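Side-chain contact in post-proline cleaving enzyme (Rickettsia typhi, PDB 4HVT), which probably acts as a serine-type oligopeptidase that cleaves peptides after proline, as in other members of the prolyl oligopeptidase family: residues Val203-Glu208 with Ser217-Lys222. Numbering follows the deposited sequence.
Sequences VLHKNE and SLYIWK
Y219 and E208 come from opposite directions and meet at a short hydrogen bond, the phenol OH of Y219 donating to OE2 of E208 at 2.5 Å. The bond uses the syn lone pair of OE2, and the carboxylate sits at the hydroxyl edge of the ring, the two planes turned 63° apart. E208 gets there with its chain extended beyond CG (chi2 179°), which carries the carboxylate from the end of a type I turn, H205 to E208, across to the strand. The other oxygen, OE1 of E208, is gripped from within the loop: L204 N donates to it at 2.8 Å, nearly along the C-O bond, while H205 N arrives at 2.9 Å from above the carboxylate plane. Through the Y219 bond the loop between strands 197-200 and 217-222, neighbours in one four-stranded antiparallel blade of the N-terminal beta-propeller, is tied to strand 217-222. A salt bridge from K232, on the next strand, also reaches OE2 and should favour the charged carboxylate. L204 crosses Y219 at about a right angle, its CD2 lying 3.9 Å from CE2 of Y219. Nearer the strand's start, a water links E208 O to S217 N, accepting from the latter at 2.9 Å.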
ATOM      1  N   VAL A 203      -4.654   3.905 -22.283  1.00 11.78           N
ATOM      2  CA  VAL A 203      -3.736   3.312 -23.267  1.00 12.11           C
ATOM      3  C   VAL A 203      -4.561   2.953 -24.479  1.00 13.29           C
ATOM      4  O   VAL A 203      -5.174   1.883 -24.546  1.00 14.00           O
ATOM      5  CB  VAL A 203      -3.017   2.080 -22.701  1.00 12.19           C
ATOM      6  CG1 VAL A 203      -2.021   1.508 -23.705  1.00 12.69           C
ATOM      7  CG2 VAL A 203      -2.280   2.462 -21.426  1.00 11.78           C
ATOM      8  N   LEU A 204      -4.685   3.906 -25.394  1.00 14.19           N
ATOM      9  CA  LEU A 204      -5.536   3.675 -26.575  1.00 15.32           C
ATOM     10  C   LEU A 204      -4.749   2.850 -27.588  1.00 16.62           C
ATOM     11  O   LEU A 204      -5.276   1.886 -28.200  1.00 17.27           O
ATOM     12  CB  LEU A 204      -5.981   4.999 -27.179  1.00 15.83           C
ATOM     13  CG  LEU A 204      -6.892   4.932 -28.406  1.00 17.00           C
ATOM     14  CD1 LEU A 204      -8.111   4.093 -28.122  1.00 17.58           C
ATOM     15  CD2 LEU A 204      -7.272   6.325 -28.858  1.00 17.52           C
ATOM     16  N   HIS A 205      -3.504   3.263 -27.790  1.00 17.54           N
ATOM     17  CA  HIS A 205      -2.565   2.598 -28.693  1.00 18.94           C
ATOM     18  C   HIS A 205      -1.502   1.854 -27.853  1.00 19.15           C
ATOM     19  O   HIS A 205      -1.077   2.343 -26.844  1.00 17.63           O
ATOM     20  CB  HIS A 205      -1.945   3.631 -29.616  1.00 20.32           C
ATOM     21  CG  HIS A 205      -2.964   4.461 -30.349  1.00 21.61           C
ATOM     22  ND1 HIS A 205      -3.773   3.931 -31.334  1.00 23.85           N
ATOM     23  CD2 HIS A 205      -3.341   5.759 -30.217  1.00 22.46           C
ATOM     24  CE1 HIS A 205      -4.575   4.870 -31.802  1.00 22.50           C
ATOM     25  NE2 HIS A 205      -4.342   5.983 -31.136  1.00 22.98           N
ATOM     26  N   LYS A 206      -1.055   0.693 -28.331  1.00 21.06           N
ATOM     27  CA  LYS A 206      -0.044  -0.143 -27.662  1.00 21.51           C
ATOM     28  C   LYS A 206       1.191   0.595 -27.136  1.00 20.08           C
ATOM     29  O   LYS A 206       1.738   0.235 -26.074  1.00 21.00           O
ATOM     30  CB  LYS A 206       0.483  -1.219 -28.679  1.00 22.94           C
ATOM     31  N   ASN A 207       1.647   1.566 -27.892  1.00 20.40           N
ATOM     32  CA  ASN A 207       2.868   2.292 -27.578  1.00 20.70           C
ATOM     33  C   ASN A 207       2.718   3.443 -26.569  1.00 18.30           C
ATOM     34  O   ASN A 207       3.717   4.088 -26.242  1.00 18.28           O
ATOM     35  CB  ASN A 207       3.563   2.795 -28.840  1.00 23.72           C
ATOM     36  CG  ASN A 207       2.849   3.956 -29.495  1.00 28.12           C
ATOM     37  OD1 ASN A 207       1.644   4.127 -29.350  1.00 31.28           O
ATOM     38  ND2 ASN A 207       3.594   4.763 -30.237  1.00 33.63           N
ATOM     39  N   GLU A 208       1.493   3.656 -26.060  1.00 15.66           N
ATOM     40  CA  GLU A 208       1.223   4.791 -25.166  1.00 14.08           C
ATOM     41  C   GLU A 208       1.523   4.402 -23.730  1.00 12.82           C
ATOM     42  O   GLU A 208       0.681   4.476 -22.849  1.00 12.10           O
ATOM     43  CB  GLU A 208      -0.207   5.291 -25.307  1.00 14.38           C
ATOM     44  CG  GLU A 208      -0.455   5.968 -26.627  1.00 14.82           C
ATOM     45  CD  GLU A 208      -1.863   6.462 -26.804  1.00 15.42           C
ATOM     46  OE1 GLU A 208      -2.808   5.741 -26.381  1.00 14.51           O
ATOM     47  OE2 GLU A 208      -2.009   7.569 -27.396  1.00 15.50           O
ATOM     48  N   SER A 217      -0.208   8.761 -21.404  1.00 10.21           N
ATOM     49  CA  SER A 217      -1.087   9.816 -21.978  1.00 10.37           C
ATOM     50  C   SER A 217      -2.325  10.058 -21.181  1.00 10.15           C
ATOM     51  O   SER A 217      -2.764   9.148 -20.485  1.00 10.30           O
ATOM     52  CB  SER A 217      -1.478   9.436 -23.399  1.00 10.86           C
ATOM     53  OG  SER A 217      -0.330   9.261 -24.205  1.00 10.86           O
ATOM     54  N   LEU A 218      -2.904  11.253 -21.306  1.00  9.90           N
ATOM     55  CA  LEU A 218      -4.216  11.562 -20.780  1.00  9.74           C
ATOM     56  C   LEU A 218      -5.103  11.913 -21.925  1.00 10.08           C
ATOM     57  O   LEU A 218      -4.665  12.641 -22.841  1.00 10.24           O
ATOM     58  CB  LEU A 218      -4.120  12.780 -19.845  1.00  9.77           C
ATOM     59  CG  LEU A 218      -3.333  12.570 -18.528  1.00  9.66           C
ATOM     60  CD1 LEU A 218      -3.226  13.870 -17.711  1.00  9.74           C
ATOM     61  CD2 LEU A 218      -3.968  11.465 -17.704  1.00  9.81           C
ATOM     62  N   TYR A 219      -6.307  11.386 -21.888  1.00  9.98           N
ATOM     63  CA  TYR A 219      -7.382  11.633 -22.854  1.00 10.29           C
ATOM     64  C   TYR A 219      -8.615  12.197 -22.146  1.00 10.47           C
ATOM     65  O   TYR A 219      -8.942  11.840 -20.979  1.00  9.95           O
ATOM     66  CB  TYR A 219      -7.791  10.349 -23.546  1.00 10.67           C
ATOM     67  CG  TYR A 219      -6.846   9.842 -24.633  1.00 10.84           C
ATOM     68  CD1 TYR A 219      -5.648   9.125 -24.334  1.00 10.80           C
ATOM     69  CD2 TYR A 219      -7.128  10.058 -25.954  1.00 11.47           C
ATOM     70  CE1 TYR A 219      -4.825   8.670 -25.326  1.00 11.20           C
ATOM     71  CE2 TYR A 219      -6.271   9.591 -26.983  1.00 11.87           C
ATOM     72  CZ  TYR A 219      -5.143   8.911 -26.686  1.00 11.86           C
ATOM     73  OH  TYR A 219      -4.347   8.470 -27.758  1.00 12.85           O
ATOM     74  N   ILE A 220      -9.310  13.075 -22.869  1.00 10.96           N
ATOM     75  CA  ILE A 220     -10.627  13.565 -22.445  1.00 11.40           C
ATOM     76  C   ILE A 220     -11.677  12.930 -23.373  1.00 11.44           C
ATOM     77  O   ILE A 220     -11.493  12.845 -24.601  1.00 11.68           O
ATOM     78  CB  ILE A 220     -10.665  15.124 -22.422  1.00 12.10           C
ATOM     79  CG1 ILE A 220     -11.940  15.667 -21.830  1.00 12.91           C
ATOM     80  CG2 ILE A 220     -10.434  15.688 -23.797  1.00 12.83           C
ATOM     81  CD1 ILE A 220     -11.864  17.172 -21.478  1.00 13.02           C
ATOM     82  N   TRP A 221     -12.803  12.507 -22.797  1.00 11.29           N
ATOM     83  CA  TRP A 221     -13.773  11.682 -23.512  1.00 11.88           C
ATOM     84  C   TRP A 221     -15.180  12.123 -23.164  1.00 12.43           C
ATOM     85  O   TRP A 221     -15.543  12.226 -21.956  1.00 12.18           O
ATOM     86  CB  TRP A 221     -13.547  10.213 -23.170  1.00 11.71           C
ATOM     87  CG  TRP A 221     -14.266   9.223 -24.046  1.00 12.03           C
ATOM     88  CD1 TRP A 221     -14.716   9.410 -25.327  1.00 12.61           C
ATOM     89  CD2 TRP A 221     -14.512   7.848 -23.729  1.00 11.90           C
ATOM     90  NE1 TRP A 221     -15.315   8.273 -25.779  1.00 12.97           N
ATOM     91  CE2 TRP A 221     -15.202   7.294 -24.813  1.00 12.56           C
ATOM     92  CE3 TRP A 221     -14.248   7.055 -22.619  1.00 11.52           C
ATOM     93  CZ2 TRP A 221     -15.588   5.944 -24.854  1.00 12.88           C
ATOM     94  CZ3 TRP A 221     -14.694   5.722 -22.630  1.00 11.82           C
ATOM     95  CH2 TRP A 221     -15.358   5.199 -23.749  1.00 12.49           C
ATOM     96  N   LYS A 222     -15.968  12.376 -24.206  1.00 13.50           N
ATOM     97  CA  LYS A 222     -17.335  12.875 -24.158  1.00 14.53           C
ATOM     98  C   LYS A 222     -18.334  11.759 -24.327  1.00 14.49           C
ATOM     99  O   LYS A 222     -18.162  10.823 -25.133  1.00 14.66           O
ATOM    100  CB  LYS A 222     -17.566  13.922 -25.281  1.00 16.29           C
ATOM    101  CG  LYS A 222     -16.712  15.175 -25.198  1.00 17.62           C
ATOM    102  CD  LYS A 222     -16.794  15.992 -26.509  1.00 20.10           C
ATOM    103  CE  LYS A 222     -18.163  16.524 -26.828  1.00 23.11           C
ATOM    104  NZ  LYS A 222     -18.497  17.470 -25.745  1.00 25.03           N
TER
HETATM  105  O   HOH W   1      -1.374   6.185 -22.094  1.00 10.73           O